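Local coordinates for protein BA42 (Bizionia argentinensis, PDB 4OA3) that is of unknown function but binds calcium ions and consists of a stand-alone TPM domain, at residues 49-52 and 53-57. Sequence-based numbering, arbitrary orientation.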
ATOM      1  N   MET A  49      -2.535   4.173 -10.987  1.00 15.88           N
ATOM      2  CA  MET A  49      -2.723   5.619 -10.924  1.00 17.98           C
ATOM      3  C   MET A  49      -4.226   5.959 -11.030  1.00 17.94           C
ATOM      4  O   MET A  49      -4.705   6.775 -10.251  1.00 18.08           O
ATOM      5  CB  MET A  49      -1.957   6.265 -12.074  1.00 22.88           C
ATOM      6  CG  MET A  49      -1.979   7.749 -12.051  1.00 30.01           C
ATOM      7  SD  MET A  49      -0.642   8.439 -13.083  1.00 38.55           S
ATOM      8  CE  MET A  49      -1.170   7.953 -14.640  1.00 36.24           C
ATOM      9  N   ASP A  50      -4.974   5.285 -11.921  1.00 15.94           N
ATOM     10  CA  ASP A  50      -6.418   5.502 -12.017  1.00 14.86           C
ATOM     11  C   ASP A  50      -7.095   5.090 -10.712  1.00 16.59           C
ATOM     12  O   ASP A  50      -8.000   5.772 -10.237  1.00 17.05           O
ATOM     13  CB  ASP A  50      -7.040   4.708 -13.188  1.00 15.56           C
ATOM     14  CG  ASP A  50      -6.688   5.185 -14.593  1.00 19.67           C
ATOM     15  OD1 ASP A  50      -6.348   6.379 -14.756  1.00 20.46           O
ATOM     16  OD2 ASP A  50      -6.838   4.403 -15.524  1.00 21.06           O
ATOM     17  N   VAL A  51      -6.720   3.949 -10.151  1.00 14.20           N
ATOM     18  CA  VAL A  51      -7.331   3.516  -8.893  1.00 12.67           C
ATOM     19  C   VAL A  51      -7.006   4.499  -7.765  1.00 13.84           C
ATOM     20  O   VAL A  51      -7.916   4.885  -7.020  1.00 13.87           O
ATOM     21  CB  VAL A  51      -6.872   2.096  -8.540  1.00 14.72           C
ATOM     22  CG1 VAL A  51      -7.341   1.694  -7.143  1.00 13.40           C
ATOM     23  CG2 VAL A  51      -7.417   1.090  -9.551  1.00 15.23           C
ATOM     24  N   PHE A  52      -5.768   4.931  -7.666  1.00 13.14           N
ATOM     25  CA  PHE A  52      -5.350   5.921  -6.659  1.00 13.03           C
ATOM     26  C   PHE A  52      -6.261   7.168  -6.722  1.00 15.18           C
ATOM     27  O   PHE A  52      -6.746   7.677  -5.691  1.00 14.16           O
ATOM     28  CB  PHE A  52      -3.881   6.318  -6.922  1.00 14.51           C
ATOM     29  CG  PHE A  52      -3.256   7.170  -5.858  1.00 14.95           C
ATOM     30  CD1 PHE A  52      -3.352   8.551  -5.902  1.00 17.47           C
ATOM     31  CD2 PHE A  52      -2.556   6.591  -4.824  1.00 15.99           C
ATOM     32  CE1 PHE A  52      -2.800   9.324  -4.881  1.00 19.05           C
ATOM     33  CE2 PHE A  52      -1.969   7.367  -3.830  1.00 17.99           C
ATOM     34  CZ  PHE A  52      -2.092   8.726  -3.876  1.00 19.16           C
ATOM     35  N   HIS A  53      -6.486   7.660  -7.942  1.00 13.83           N
ATOM     36  CA  HIS A  53      -7.349   8.792  -8.185  1.00 14.27           C
ATOM     37  C   HIS A  53      -8.793   8.522  -7.820  1.00 15.27           C
ATOM     38  O   HIS A  53      -9.430   9.325  -7.138  1.00 14.92           O
ATOM     39  CB  HIS A  53      -7.291   9.198  -9.659  1.00 15.52           C
ATOM     40  CG  HIS A  53      -8.238  10.294 -10.005  1.00 17.20           C
ATOM     41  ND1 HIS A  53      -7.991  11.594  -9.608  1.00 19.66           N
ATOM     42  CD2 HIS A  53      -9.424  10.249 -10.658  1.00 19.01           C
ATOM     43  CE1 HIS A  53      -9.011  12.303 -10.072  1.00 19.25           C
ATOM     44  NE2 HIS A  53      -9.907  11.532 -10.680  1.00 19.55           N
ATOM     45  N   ASN A  54      -9.289   7.389  -8.238  0.50 14.22           N
ATOM     46  CA  ASN A  54     -10.675   7.074  -7.992  0.50 13.71           C
ATOM     47  C   ASN A  54     -10.985   6.794  -6.505  0.50 15.87           C
ATOM     48  O   ASN A  54     -12.120   7.009  -6.086  0.50 15.87           O
ATOM     49  CB  ASN A  54     -11.136   5.993  -8.946  0.50 15.58           C
ATOM     50  CG  ASN A  54     -11.422   6.605 -10.292  0.50 21.54           C
ATOM     51  OD1 ASN A  54     -12.553   7.040 -10.522  0.50 19.42           O
ATOM     52  ND2 ASN A  54     -10.401   6.810 -11.138  0.50 15.17           N
ATOM     53  N   LEU A  55      -9.960   6.407  -5.700  1.00 12.69           N
ATOM     54  CA  LEU A  55     -10.036   6.271  -4.250  1.00 12.91           C
ATOM     55  C   LEU A  55      -9.738   7.592  -3.547  1.00 14.47           C
ATOM     56  O   LEU A  55      -9.815   7.644  -2.314  1.00 15.23           O
ATOM     57  CB  LEU A  55      -9.069   5.176  -3.765  1.00 12.57           C
ATOM     58  CG  LEU A  55      -9.374   3.777  -4.257  1.00 14.75           C
ATOM     59  CD1 LEU A  55      -8.374   2.824  -3.727  1.00 14.41           C
ATOM     60  CD2 LEU A  55     -10.777   3.327  -3.920  1.00 19.00           C
ATOM     61  N   LYS A  56      -9.500   8.694  -4.289  1.00 13.08           N
ATOM     62  CA  LYS A  56      -9.247  10.018  -3.718  1.00 13.12           C
ATOM     63  C   LYS A  56      -8.102   9.922  -2.693  1.00 15.98           C
ATOM     64  O   LYS A  56      -8.106  10.597  -1.647  1.00 17.19           O
ATOM     65  CB  LYS A  56     -10.538  10.614  -3.119  1.00 15.73           C
ATOM     66  CG  LYS A  56     -11.576  10.928  -4.180  1.00 18.53           C
ATOM     67  CD  LYS A  56     -12.654  11.852  -3.666  1.00 19.76           C
ATOM     68  CE  LYS A  56     -13.763  11.971  -4.674  1.00 28.08           C
ATOM     69  NZ  LYS A  56     -14.947  12.687  -4.120  1.00 34.78           N
ATOM     70  N   MET A  57      -7.061   9.155  -3.035  1.00 13.81           N
ATOM     71  CA  MET A  57      -5.908   8.984  -2.163  1.00 13.17           C
ATOM     72  C   MET A  57      -4.975  10.177  -2.190  1.00 17.47           C
ATOM     73  O   MET A  57      -4.046  10.245  -1.405  1.00 17.12           O
ATOM     74  CB  MET A  57      -5.202   7.690  -2.483  1.00 14.55           C
ATOM     75  CG  MET A  57      -6.031   6.514  -2.092  1.00 16.11           C
ATOM     76  SD  MET A  57      -5.249   4.909  -2.432  1.00 16.12           S
ATOM     77  CE  MET A  57      -3.812   5.030  -1.302  1.00 14.13           C
TER
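M57 lays its CB over the middle of the F52 ring, a CH-pi contact of 3.5 Å from CB to the ring centroid, only 11° off the normal. Its chain crosses the phenyl group at about a right angle; the bend at chi3 (64°) turns CE back to 3.9 Å from F52 CE2, while SD makes an oblique Met-aromatic contact. A flexible, polarisable methionine suits lying across one flat face. Backbone geometry brings the two together: K56 takes a positive phi in a Schellman motif closing helix 44-54, whose two hydrogen bonds run from M57 N to F52 O (3.1 Å) and from K56 N to H53 O. One residue before F52, V51 lies beside L55, CG1 3.7 Å from CD1; these branched aliphatics pack without polar demands, V51 touching H35 and L67, L55 touching R33. In one of its two conformers N54, a short amide able to reach back one turn, adds ND2 to its backbone N on D50 O. An alanine in place of F52 would probably leave M57 without its aromatic platform and open a gap against L67 and Y80. The turn's backbone bonds thus position M57, and dispersion holds its side chain on F52, where it also touches the calcium ligand L139.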